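Local structure of chloroplast pentatricopeptide repeat protein 10 (Zea mays, 4M59) at residues Arg78-Gly81 and Asp87-Cys90; Asn286-Ala291 and Leu302-Gln307; Thr357-Ser362 and Asn391-Ala396; Thr498-Asn503 and Glu513-Glu518. The protein binds specific single-stranded RNA elements in chloroplast intergenic regions and blocks exonucleases there, thereby stabilising chloroplast mRNAs. The protein carries 4 engineered substitutions. All coordinates share one frame; numbering follows the deposited sequence.

Contact 1: Arg78-Gly81 and Asp87-Cys90; sequences RALG and DAVC
Leu80 and Val89 mark the point where two successive helices, 70-82 and 86-95, come nearest across the residues described here, with their CA atoms 7.0 Å apart. Both side chains leave the backbone toward the opposite helix, and they slide past each other in opposite directions instead of meeting head-on. The CG2 methyl of Val89 comes to rest 3.6 Å from CB of Leu80 and 3.7 Å from CD1 of the same leucine, so one methyl touches both the root and one branch of the leucine. Val89 can do this because CG1 takes the place anti to the backbone N (chi1 -172°), leaving CG2 as the branch turned to Leu80. The leucine's CD1 has a second neighbour, the CB of Ala88, at 3.7 Å. Alanine suits this spot because its single methyl gives CD1 a surface to lie on without pushing the helices apart, while the beta-branched valine brings its methyls in close to its own helix.

These two helices lie in the region predicted to be the first pentatricopeptide repeat, and they form the helical hairpin that is the unit of the fold. Val89 also touches Val112 of the next helix, 106-117, which carries the apolar layer onward. Beside this layer Asp87 hydrogen-bonds to Ser402 and Thr404 of the second subunit. Across the hairpin itself only carbon meets carbon: with no polar pair to set direction, the fit of Leu80 against Ala88 and Val89 rests on shape and on burial from water.

Contact 2: Asn286-Ala291 and Leu302-Gln307; sequences NTVMTA and LALFDQ
Met289 and Val288 face Leu304 and Phe305 across the antiparallel helical hairpin that makes up one pentatricopeptide repeat, here the predicted seventh. The short segments run at 158° to each other with axes 9.7 Å apart, a spacing that leaves room for large aliphatic side chains. Leu304 is the chief bump from its helix. Its CD1 methyl sits in the fork of Val288, 3.7 Å from both CG1 and CG2, while its other methyl, CD2, leans on the end of Met289, 3.6 Å from CE. Leucine fits because its two branches reach two neighbours at once, and CG lies anti to the backbone N (chi1 -179°), which carries the fork out across the interface.

Met289 is long and flexible enough to bend at chi3 and fill the hollow between Leu304 and Phe305. Replacing it with an alanine would probably open a gap there, leaving Leu304 CD2 and Phe305 CD1 without their neighbour. Beyond the hairpin, Leu304 touches Leu270 of helix 266-272, and Phe305 packs edge-to-face with Tyr320 and makes a cation-pi contact with Lys309. The methionine sulfur makes a Met-aromatic contact: SD approaches the ring obliquely, 4.7 Å from the Phe305 centroid and 48° off its normal, and lies 3.8 Å from Phe305 CB.

Contact 3: Thr357-Ser362 and Asn391-Ala396; sequences TMLAVS and NTLIAA. Engineered in segment 357-362: Ser362 (natural residue Cys).
Leu359 of helix 352-359 lays its CD1 methyl against helix 387-400, crossing the side chain of Thr392 at about a right angle and that of Leu393 obliquely. Its CG stands anti to its own carbonyl carbon (chi1 -53°), and with this torsion CD1 lies 3.3 Å from Thr392 OG1 and 4.0 Å from CD2 of Leu393. Leucine suits the place because it is long enough to span the gap between the helices. Leu393 sets out from its backbone away from Leu359, but its CD2 branch curls round to meet that methyl. At the leucine's backbone, the CB of Ala396 approaches Leu359 O at 4.0 Å; a residue this small lets the two backbones come to 6.3 Å between the CA atoms of Leu359 and Ala396.

The helices belong to the predicted ninth and tenth repeats, so this contact joins successive units of the superhelix. Helix 367-380 lies between them in sequence and supplies Val374 to Leu359 and Leu375 to Leu393. The hydroxyl of Thr392 bonds to Thr389 O in its own helix, consistent with its lying against a methyl. The side chains of the two segments thus meet without a polar pairing, and Arg399 supplies a polar link between the repeats, with a hydrogen bond to Val361 O and a weak one to Leu359 O.

Contact 4: Thr498-Asn503 and Glu513-Glu518; sequences TLVIAN and ETAFQE
Leu499 opens the contact with its CB, which comes to 4.4 Å from the CB of Ala515, a loose approach. Most of its side chain serves other neighbours, for it packs on Leu464 of helix 458-468 and on Ile476 of helix 473-483, and so links this hairpin to the preceding helices. A leucine is well suited to such a junction, where the side chains of two other helices converge.

Val500 comes next and makes the closest approach. Its CG2 stands 3.6 Å from Ala515 CB and 4.4 Å from the backbone N of Phe516, so the methyl rests on the alanine and nears the backbone just after it. With chi1 at 168°, CG2 lies anti to the carbonyl carbon and is the methyl that points across to Ala515. The alanine matters here: with only a methyl to hold between them, the CA atoms of Val500 and Ala515 are 6.0 Å apart. The two segments are the antiparallel arms of a pentatricopeptide-repeat hairpin, in the predicted thirteenth repeat, with axes 8.8 Å apart at an angle of 162°. The ring of Phe516 leads off from this interface to pack on Ile530 and Met534 of helix 528-539.

Ile501, one residue on, turns to another face and packs on a sugar of the bound RNA. One turn after Leu499, Asn503 closes back on its own helix: its ND2 donates to Leu499 O at 2.9 Å, with an N-H...O angle of 146° and the donor above the carbonyl plane. A weak hydrogen bond from the same ND2 to Glu480 gives this buried amide a second partner.

Overall arrangement
From the N terminus the contacts follow one another in series; none nests in or crosses another. Contact 1 closes the short turn between helices 70-82 and 86-95. Contact 2 closes the hairpin of helices 282-295 and 298-310, and contact 4 that of helices 493-504 and 509-519. Contact 3 differs, since it spans a whole intervening helix, 367-380, and ties one predicted repeat to the next. Thus three contacts hold repeats together internally and one joins neighbours. None touches another: contacts 2 and 3 are nearest, with centres about 25 Å apart, whereas contacts 2 and 4 lie on opposite sides of the chain's centre, spread along the superhelix.

Contact 1: Arg78-Gly81 and Asp87-Cys90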
loop_
_atom_site.group_PDB
_atom_site.type_symbol
_atom_site.label_atom_id
_atom_site.label_comp_id
_atom_site.label_asym_id
_atom_site.label_seq_id
_atom_site.Cartn_x
_atom_site.Cartn_y
_atom_site.Cartn_z
ATOM N N ARG A 78 -27.080 -26.644 3.039
ATOM C CA ARG A 78 -25.847 -27.314 3.434
ATOM C C ARG A 78 -24.720 -26.970 2.466
ATOM O O ARG A 78 -23.574 -26.781 2.870
ATOM C CB ARG A 78 -26.045 -28.830 3.488
ATOM C CG ARG A 78 -24.753 -29.623 3.530
ATOM C CD ARG A 78 -24.757 -30.618 4.680
ATOM N NE ARG A 78 -24.477 -31.978 4.227
ATOM C CZ ARG A 78 -25.401 -32.922 4.080
ATOM N NH1 ARG A 78 -26.670 -32.659 4.354
ATOM N NH2 ARG A 78 -25.054 -34.130 3.663
ATOM N N ALA A 79 -25.063 -26.893 1.187
ATOM C CA ALA A 79 -24.126 -26.559 0.141
ATOM C C ALA A 79 -23.702 -25.111 0.226
ATOM O O ALA A 79 -22.523 -24.808 0.243
ATOM C CB ALA A 79 -24.748 -26.827 -1.183
ATOM N N LEU A 80 -24.682 -24.225 0.279
ATOM C CA LEU A 80 -24.423 -22.810 0.358
ATOM C C LEU A 80 -23.495 -22.507 1.503
ATOM O O LEU A 80 -22.548 -21.748 1.367
ATOM C CB LEU A 80 -25.718 -22.047 0.555
ATOM C CG LEU A 80 -26.608 -21.966 -0.667
ATOM C CD1 LEU A 80 -27.761 -21.044 -0.432
ATOM C CD2 LEU A 80 -25.810 -21.499 -1.825
ATOM N N GLY A 81 -23.773 -23.114 2.637
ATOM C CA GLY A 81 -22.925 -22.937 3.788
ATOM C C GLY A 81 -21.591 -23.556 3.512
ATOM O O GLY A 81 -20.562 -23.039 3.922
ATOM N N ASP A 87 -25.029 -14.938 1.932
ATOM C CA ASP A 87 -26.043 -13.968 1.557
ATOM C C ASP A 87 -27.221 -14.679 0.971
ATOM O O ASP A 87 -28.350 -14.238 1.084
ATOM C CB ASP A 87 -25.501 -12.972 0.538
ATOM C CG ASP A 87 -26.569 -12.041 0.012
ATOM O OD1 ASP A 87 -26.967 -11.118 0.738
ATOM O OD2 ASP A 87 -27.004 -12.224 -1.131
ATOM N N ALA A 88 -26.944 -15.799 0.341
ATOM C CA ALA A 88 -27.952 -16.516 -0.386
ATOM C C ALA A 88 -28.884 -17.209 0.572
ATOM O O ALA A 88 -30.045 -17.418 0.278
ATOM C CB ALA A 88 -27.298 -17.505 -1.283
ATOM N N VAL A 89 -28.363 -17.558 1.733
ATOM C CA VAL A 89 -29.149 -18.213 2.755
ATOM C C VAL A 89 -29.999 -17.209 3.510
ATOM O O VAL A 89 -31.093 -17.519 3.945
ATOM C CB VAL A 89 -28.256 -18.967 3.737
ATOM C CG1 VAL A 89 -29.084 -19.789 4.664
ATOM C CG2 VAL A 89 -27.295 -19.850 2.995
ATOM N N CYS A 90 -29.499 -15.994 3.650
ATOM C CA CYS A 90 -30.272 -14.950 4.292
ATOM C C CYS A 90 -31.378 -14.533 3.368
ATOM O O CYS A 90 -32.299 -13.854 3.763
ATOM C CB CYS A 90 -29.398 -13.752 4.635
ATOM S SG CYS A 90 -28.156 -14.054 5.860
#

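Contact 2: Asn286-Ala291 and Leu302-Gln307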
loop_
_atom_site.group_PDB
_atom_site.type_symbol
_atom_site.label_atom_id
_atom_site.label_comp_id
_atom_site.label_asym_id
_atom_site.label_seq_id
_atom_site.Cartn_x
_atom_site.Cartn_y
_atom_site.Cartn_z
ATOM N N ASN A 286 11.801 -16.028 14.890
ATOM C CA ASN A 286 11.484 -15.323 13.670
ATOM C C ASN A 286 10.029 -14.972 13.637
ATOM O O ASN A 286 9.631 -13.976 13.064
ATOM C CB ASN A 286 11.836 -16.164 12.466
ATOM C CG ASN A 286 13.281 -16.068 12.104
ATOM O OD1 ASN A 286 13.814 -14.980 11.920
ATOM N ND2 ASN A 286 13.934 -17.204 12.009
ATOM N N THR A 287 9.229 -15.803 14.272
ATOM C CA THR A 287 7.808 -15.591 14.258
ATOM C C THR A 287 7.464 -14.347 15.044
ATOM O O THR A 287 6.641 -13.556 14.617
ATOM C CB THR A 287 7.072 -16.815 14.784
ATOM O OG1 THR A 287 7.206 -17.878 13.841
ATOM C CG2 THR A 287 5.621 -16.514 14.948
ATOM N N VAL A 288 8.122 -14.151 16.170
ATOM C CA VAL A 288 7.871 -12.971 16.976
ATOM C C VAL A 288 8.555 -11.734 16.408
ATOM O O VAL A 288 8.022 -10.637 16.475
ATOM C CB VAL A 288 8.273 -13.201 18.433
ATOM C CG1 VAL A 288 9.459 -14.107 18.496
ATOM C CG2 VAL A 288 8.567 -11.906 19.133
ATOM N N MET A 289 9.727 -11.915 15.825
ATOM C CA MET A 289 10.413 -10.801 15.198
ATOM C C MET A 289 9.571 -10.240 14.070
ATOM O O MET A 289 9.363 -9.036 13.974
ATOM C CB MET A 289 11.783 -11.229 14.681
ATOM C CG MET A 289 12.934 -10.516 15.362
ATOM S SD MET A 289 14.558 -10.919 14.728
ATOM C CE MET A 289 14.614 -12.655 15.062
ATOM N N THR A 290 9.067 -11.127 13.230
ATOM C CA THR A 290 8.296 -10.733 12.072
ATOM C C THR A 290 6.988 -10.116 12.489
ATOM O O THR A 290 6.438 -9.281 11.791
ATOM C CB THR A 290 7.997 -11.926 11.231
ATOM O OG1 THR A 290 9.027 -12.892 11.431
ATOM C CG2 THR A 290 7.963 -11.550 9.797
ATOM N N ALA A 291 6.493 -10.535 13.638
ATOM C CA ALA A 291 5.258 -9.998 14.167
ATOM C C ALA A 291 5.417 -8.522 14.415
ATOM O O ALA A 291 4.645 -7.722 13.924
ATOM C CB ALA A 291 4.894 -10.694 15.433
ATOM N N LEU A 302 14.658 -5.882 16.487
ATOM C CA LEU A 302 16.108 -5.798 16.504
ATOM C C LEU A 302 16.604 -6.219 17.877
ATOM O O LEU A 302 17.514 -7.038 17.999
ATOM C CB LEU A 302 16.558 -4.368 16.206
ATOM C CG LEU A 302 17.251 -4.112 14.864
ATOM C CD1 LEU A 302 16.826 -5.137 13.822
ATOM C CD2 LEU A 302 16.961 -2.699 14.384
ATOM N N ALA A 303 15.986 -5.653 18.909
ATOM C CA ALA A 303 16.338 -5.968 20.269
ATOM C C ALA A 303 16.280 -7.461 20.500
ATOM O O ALA A 303 17.181 -8.014 21.105
ATOM C CB ALA A 303 15.429 -5.263 21.203
ATOM N N LEU A 304 15.244 -8.126 20.009
ATOM C CA LEU A 304 15.170 -9.569 20.189
ATOM C C LEU A 304 16.328 -10.184 19.479
ATOM O O LEU A 304 16.896 -11.169 19.934
ATOM C CB LEU A 304 13.889 -10.165 19.614
ATOM C CG LEU A 304 13.673 -11.686 19.746
ATOM C CD1 LEU A 304 12.208 -11.991 19.712
ATOM C CD2 LEU A 304 14.361 -12.517 18.677
ATOM N N PHE A 305 16.662 -9.607 18.341
ATOM C CA PHE A 305 17.665 -10.217 17.520
ATOM C C PHE A 305 18.983 -10.193 18.259
ATOM O O PHE A 305 19.770 -11.113 18.142
ATOM C CB PHE A 305 17.754 -9.546 16.160
ATOM C CG PHE A 305 18.496 -10.347 15.165
ATOM C CD1 PHE A 305 18.307 -11.698 15.094
ATOM C CD2 PHE A 305 19.389 -9.766 14.315
ATOM C CE1 PHE A 305 18.984 -12.438 14.201
ATOM C CE2 PHE A 305 20.066 -10.515 13.424
ATOM C CZ PHE A 305 19.860 -11.850 13.367
ATOM N N ASP A 306 19.196 -9.141 19.040
ATOM C CA ASP A 306 20.391 -9.033 19.866
ATOM C C ASP A 306 20.423 -10.155 20.895
ATOM O O ASP A 306 21.493 -10.617 21.289
ATOM C CB ASP A 306 20.422 -7.679 20.576
ATOM C CG ASP A 306 21.250 -6.649 19.834
ATOM O OD1 ASP A 306 21.853 -7.000 18.797
ATOM O OD2 ASP A 306 21.298 -5.486 20.289
ATOM N N GLN A 307 19.244 -10.592 21.327
ATOM C CA GLN A 307 19.133 -11.625 22.350
ATOM C C GLN A 307 19.260 -13.036 21.783
ATOM O O GLN A 307 19.968 -13.874 22.338
ATOM C CB GLN A 307 17.816 -11.482 23.114
ATOM C CG GLN A 307 17.850 -10.439 24.218
ATOM C CD GLN A 307 18.272 -9.071 23.717
ATOM O OE1 GLN A 307 18.696 -8.921 22.572
ATOM N NE2 GLN A 307 18.151 -8.066 24.573
#

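Contact 3: Thr357-Ser362 and Asn391-Ala396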
loop_
_atom_site.group_PDB
_atom_site.type_symbol
_atom_site.label_atom_id
_atom_site.label_comp_id
_atom_site.label_asym_id
_atom_site.label_seq_id
_atom_site.Cartn_x
_atom_site.Cartn_y
_atom_site.Cartn_z
ATOM N N THR A 357 17.848 -8.330 -1.453
ATOM C CA THR A 357 17.141 -7.712 -0.369
ATOM C C THR A 357 17.810 -6.385 -0.114
ATOM O O THR A 357 17.150 -5.381 0.079
ATOM C CB THR A 357 17.194 -8.599 0.868
ATOM O OG1 THR A 357 16.620 -9.868 0.563
ATOM C CG2 THR A 357 16.422 -8.003 1.980
ATOM N N MET A 358 19.138 -6.381 -0.134
ATOM C CA MET A 358 19.895 -5.168 0.148
ATOM C C MET A 358 19.700 -4.078 -0.903
ATOM O O MET A 358 19.876 -2.899 -0.613
ATOM C CB MET A 358 21.382 -5.489 0.313
ATOM C CG MET A 358 21.673 -6.490 1.417
ATOM S SD MET A 358 22.672 -5.804 2.751
ATOM C CE MET A 358 21.925 -4.193 2.955
ATOM N N LEU A 359 19.335 -4.464 -2.124
ATOM C CA LEU A 359 19.174 -3.490 -3.187
ATOM C C LEU A 359 17.718 -3.171 -3.459
ATOM O O LEU A 359 17.400 -2.360 -4.318
ATOM C CB LEU A 359 19.815 -3.994 -4.465
ATOM C CG LEU A 359 21.256 -4.434 -4.352
ATOM C CD1 LEU A 359 21.656 -5.026 -5.647
ATOM C CD2 LEU A 359 22.101 -3.255 -4.035
ATOM N N ALA A 360 16.833 -3.819 -2.724
ATOM C CA ALA A 360 15.417 -3.590 -2.884
ATOM C C ALA A 360 14.993 -2.497 -1.943
ATOM O O ALA A 360 13.829 -2.385 -1.592
ATOM C CB ALA A 360 14.668 -4.833 -2.578
ATOM N N VAL A 361 15.967 -1.710 -1.500
ATOM C CA VAL A 361 15.745 -0.705 -0.468
ATOM C C VAL A 361 14.856 0.436 -0.943
ATOM O O VAL A 361 14.718 0.680 -2.140
ATOM C CB VAL A 361 17.074 -0.140 0.063
ATOM C CG1 VAL A 361 17.682 0.832 -0.934
ATOM C CG2 VAL A 361 16.866 0.525 1.416
ATOM N N SER A 362 14.251 1.129 0.015
ATOM C CA SER A 362 13.355 2.239 -0.279
ATOM C C SER A 362 14.136 3.503 -0.615
ATOM O O SER A 362 15.000 3.929 0.149
ATOM C CB SER A 362 12.426 2.492 0.902
ATOM O OG SER A 362 12.537 1.456 1.862
ATOM N N ASN A 391 20.454 -5.970 -13.798
ATOM C CA ASN A 391 19.169 -5.300 -13.912
ATOM C C ASN A 391 18.753 -4.690 -12.589
ATOM O O ASN A 391 18.107 -3.645 -12.552
ATOM C CB ASN A 391 18.098 -6.273 -14.406
ATOM C CG ASN A 391 18.200 -6.542 -15.893
ATOM O OD1 ASN A 391 18.683 -5.705 -16.652
ATOM N ND2 ASN A 391 17.746 -7.714 -16.316
ATOM N N THR A 392 19.124 -5.349 -11.497
ATOM C CA THR A 392 18.808 -4.834 -10.188
ATOM C C THR A 392 19.655 -3.620 -9.894
ATOM O O THR A 392 19.153 -2.580 -9.503
ATOM C CB THR A 392 19.103 -5.874 -9.150
ATOM O OG1 THR A 392 20.409 -5.638 -8.632
ATOM C CG2 THR A 392 19.084 -7.224 -9.772
ATOM N N LEU A 393 20.963 -3.776 -10.070
ATOM C CA LEU A 393 21.909 -2.705 -9.797
ATOM C C LEU A 393 21.573 -1.473 -10.624
ATOM O O LEU A 393 21.593 -0.355 -10.116
ATOM C CB LEU A 393 23.339 -3.164 -10.073
ATOM C CG LEU A 393 23.967 -4.048 -8.995
ATOM C CD1 LEU A 393 25.091 -4.889 -9.571
ATOM C CD2 LEU A 393 24.468 -3.203 -7.833
ATOM N N ILE A 394 21.257 -1.679 -11.898
ATOM C CA ILE A 394 20.870 -0.574 -12.742
ATOM C C ILE A 394 19.609 0.083 -12.200
ATOM O O ILE A 394 19.462 1.297 -12.239
ATOM C CB ILE A 394 20.650 -1.058 -14.164
ATOM C CG1 ILE A 394 21.982 -1.465 -14.772
ATOM C CG2 ILE A 394 20.030 0.007 -15.005
ATOM C CD1 ILE A 394 21.865 -2.064 -16.110
ATOM N N ALA A 395 18.715 -0.726 -11.656
ATOM C CA ALA A 395 17.451 -0.235 -11.147
ATOM C C ALA A 395 17.619 0.594 -9.890
ATOM O O ALA A 395 17.004 1.640 -9.747
ATOM C CB ALA A 395 16.522 -1.379 -10.891
ATOM N N ALA A 396 18.454 0.126 -8.973
ATOM C CA ALA A 396 18.705 0.858 -7.740
ATOM C C ALA A 396 19.437 2.163 -7.998
ATOM O O ALA A 396 19.043 3.196 -7.491
ATOM C CB ALA A 396 19.472 0.013 -6.768
#

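Contact 4: Thr498-Asn503 and Glu513-Glu518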
loop_
_atom_site.group_PDB
_atom_site.type_symbol
_atom_site.label_atom_id
_atom_site.label_comp_id
_atom_site.label_asym_id
_atom_site.label_seq_id
_atom_site.Cartn_x
_atom_site.Cartn_y
_atom_site.Cartn_z
ATOM N N THR A 498 -0.562 9.924 -16.283
ATOM C CA THR A 498 0.712 10.519 -16.617
ATOM C C THR A 498 0.547 11.647 -17.631
ATOM O O THR A 498 1.460 12.413 -17.869
ATOM C CB THR A 498 1.668 9.440 -17.149
ATOM O OG1 THR A 498 1.652 8.319 -16.262
ATOM C CG2 THR A 498 3.077 9.951 -17.239
ATOM N N LEU A 499 -0.638 11.760 -18.209
ATOM C CA LEU A 499 -0.891 12.764 -19.231
ATOM C C LEU A 499 -1.492 14.032 -18.680
ATOM O O LEU A 499 -1.169 15.114 -19.131
ATOM C CB LEU A 499 -1.797 12.206 -20.324
ATOM C CG LEU A 499 -1.070 11.587 -21.505
ATOM C CD1 LEU A 499 -2.061 11.021 -22.473
ATOM C CD2 LEU A 499 -0.239 12.631 -22.171
ATOM N N VAL A 500 -2.382 13.896 -17.716
ATOM C CA VAL A 500 -2.958 15.051 -17.072
ATOM C C VAL A 500 -1.854 15.829 -16.405
ATOM O O VAL A 500 -1.851 17.049 -16.396
ATOM C CB VAL A 500 -3.955 14.627 -16.020
ATOM C CG1 VAL A 500 -4.335 15.787 -15.176
ATOM C CG2 VAL A 500 -5.165 14.046 -16.675
ATOM N N ILE A 501 -0.895 15.096 -15.870
ATOM C CA ILE A 501 0.230 15.680 -15.168
ATOM C C ILE A 501 1.234 16.303 -16.117
ATOM O O ILE A 501 1.663 17.426 -15.921
ATOM C CB ILE A 501 0.926 14.614 -14.321
ATOM C CG1 ILE A 501 0.063 14.274 -13.117
ATOM C CG2 ILE A 501 2.274 15.089 -13.859
ATOM C CD1 ILE A 501 0.589 13.146 -12.297
ATOM N N ALA A 502 1.596 15.572 -17.157
ATOM C CA ALA A 502 2.643 16.020 -18.056
ATOM C C ALA A 502 2.211 17.199 -18.888
ATOM O O ALA A 502 3.029 17.855 -19.505
ATOM C CB ALA A 502 3.091 14.894 -18.943
ATOM N N ASN A 503 0.906 17.439 -18.924
ATOM C CA ASN A 503 0.353 18.555 -19.673
ATOM C C ASN A 503 0.153 19.749 -18.757
ATOM O O ASN A 503 0.025 20.883 -19.214
ATOM C CB ASN A 503 -0.964 18.162 -20.337
ATOM C CG ASN A 503 -0.760 17.491 -21.680
ATOM O OD1 ASN A 503 -0.285 18.112 -22.630
ATOM N ND2 ASN A 503 -1.117 16.216 -21.764
ATOM N N GLU A 513 -7.665 18.441 -20.864
ATOM C CA GLU A 513 -9.097 18.290 -20.982
ATOM C C GLU A 513 -9.434 17.030 -21.735
ATOM O O GLU A 513 -10.425 16.385 -21.454
ATOM C CB GLU A 513 -9.694 19.497 -21.685
ATOM C CG GLU A 513 -9.546 20.771 -20.911
ATOM C CD GLU A 513 -10.492 21.835 -21.381
ATOM O OE1 GLU A 513 -10.479 22.155 -22.579
ATOM O OE2 GLU A 513 -11.257 22.352 -20.554
ATOM N N THR A 514 -8.588 16.678 -22.684
ATOM C CA THR A 514 -8.768 15.480 -23.464
ATOM C C THR A 514 -8.572 14.270 -22.588
ATOM O O THR A 514 -9.217 13.245 -22.767
ATOM C CB THR A 514 -7.748 15.426 -24.579
ATOM O OG1 THR A 514 -7.819 16.634 -25.330
ATOM C CG2 THR A 514 -8.025 14.277 -25.491
ATOM N N ALA A 515 -7.667 14.392 -21.630
ATOM C CA ALA A 515 -7.312 13.275 -20.776
ATOM C C ALA A 515 -8.328 13.122 -19.675
ATOM O O ALA A 515 -8.711 12.028 -19.311
ATOM C CB ALA A 515 -5.952 13.494 -20.192
ATOM N N PHE A 516 -8.755 14.256 -19.152
ATOM C CA PHE A 516 -9.786 14.311 -18.153
ATOM C C PHE A 516 -11.064 13.860 -18.803
ATOM O O PHE A 516 -11.965 13.363 -18.154
ATOM C CB PHE A 516 -9.913 15.747 -17.709
ATOM C CG PHE A 516 -10.789 15.945 -16.532
ATOM C CD1 PHE A 516 -10.600 15.218 -15.386
ATOM C CD2 PHE A 516 -11.771 16.903 -16.551
ATOM C CE1 PHE A 516 -11.395 15.426 -14.300
ATOM C CE2 PHE A 516 -12.565 17.112 -15.464
ATOM C CZ PHE A 516 -12.377 16.371 -14.340
ATOM N N GLN A 517 -11.133 14.047 -20.107
ATOM C CA GLN A 517 -12.251 13.574 -20.886
ATOM C C GLN A 517 -12.272 12.068 -20.837
ATOM O O GLN A 517 -13.210 11.475 -20.334
ATOM C CB GLN A 517 -12.109 14.033 -22.335
ATOM C CG GLN A 517 -13.125 13.453 -23.289
ATOM C CD GLN A 517 -12.511 13.009 -24.605
ATOM O OE1 GLN A 517 -11.408 13.417 -24.958
ATOM N NE2 GLN A 517 -13.222 12.153 -25.333
ATOM N N GLU A 518 -11.220 11.455 -21.354
ATOM C CA GLU A 518 -11.165 10.007 -21.471
ATOM C C GLU A 518 -11.222 9.284 -20.138
ATOM O O GLU A 518 -11.828 8.230 -20.027
ATOM C CB GLU A 518 -9.913 9.595 -22.229
ATOM C CG GLU A 518 -9.909 10.039 -23.656
ATOM C CD GLU A 518 -10.972 9.362 -24.469
ATOM O OE1 GLU A 518 -10.793 8.179 -24.801
ATOM O OE2 GLU A 518 -11.984 10.014 -24.772
#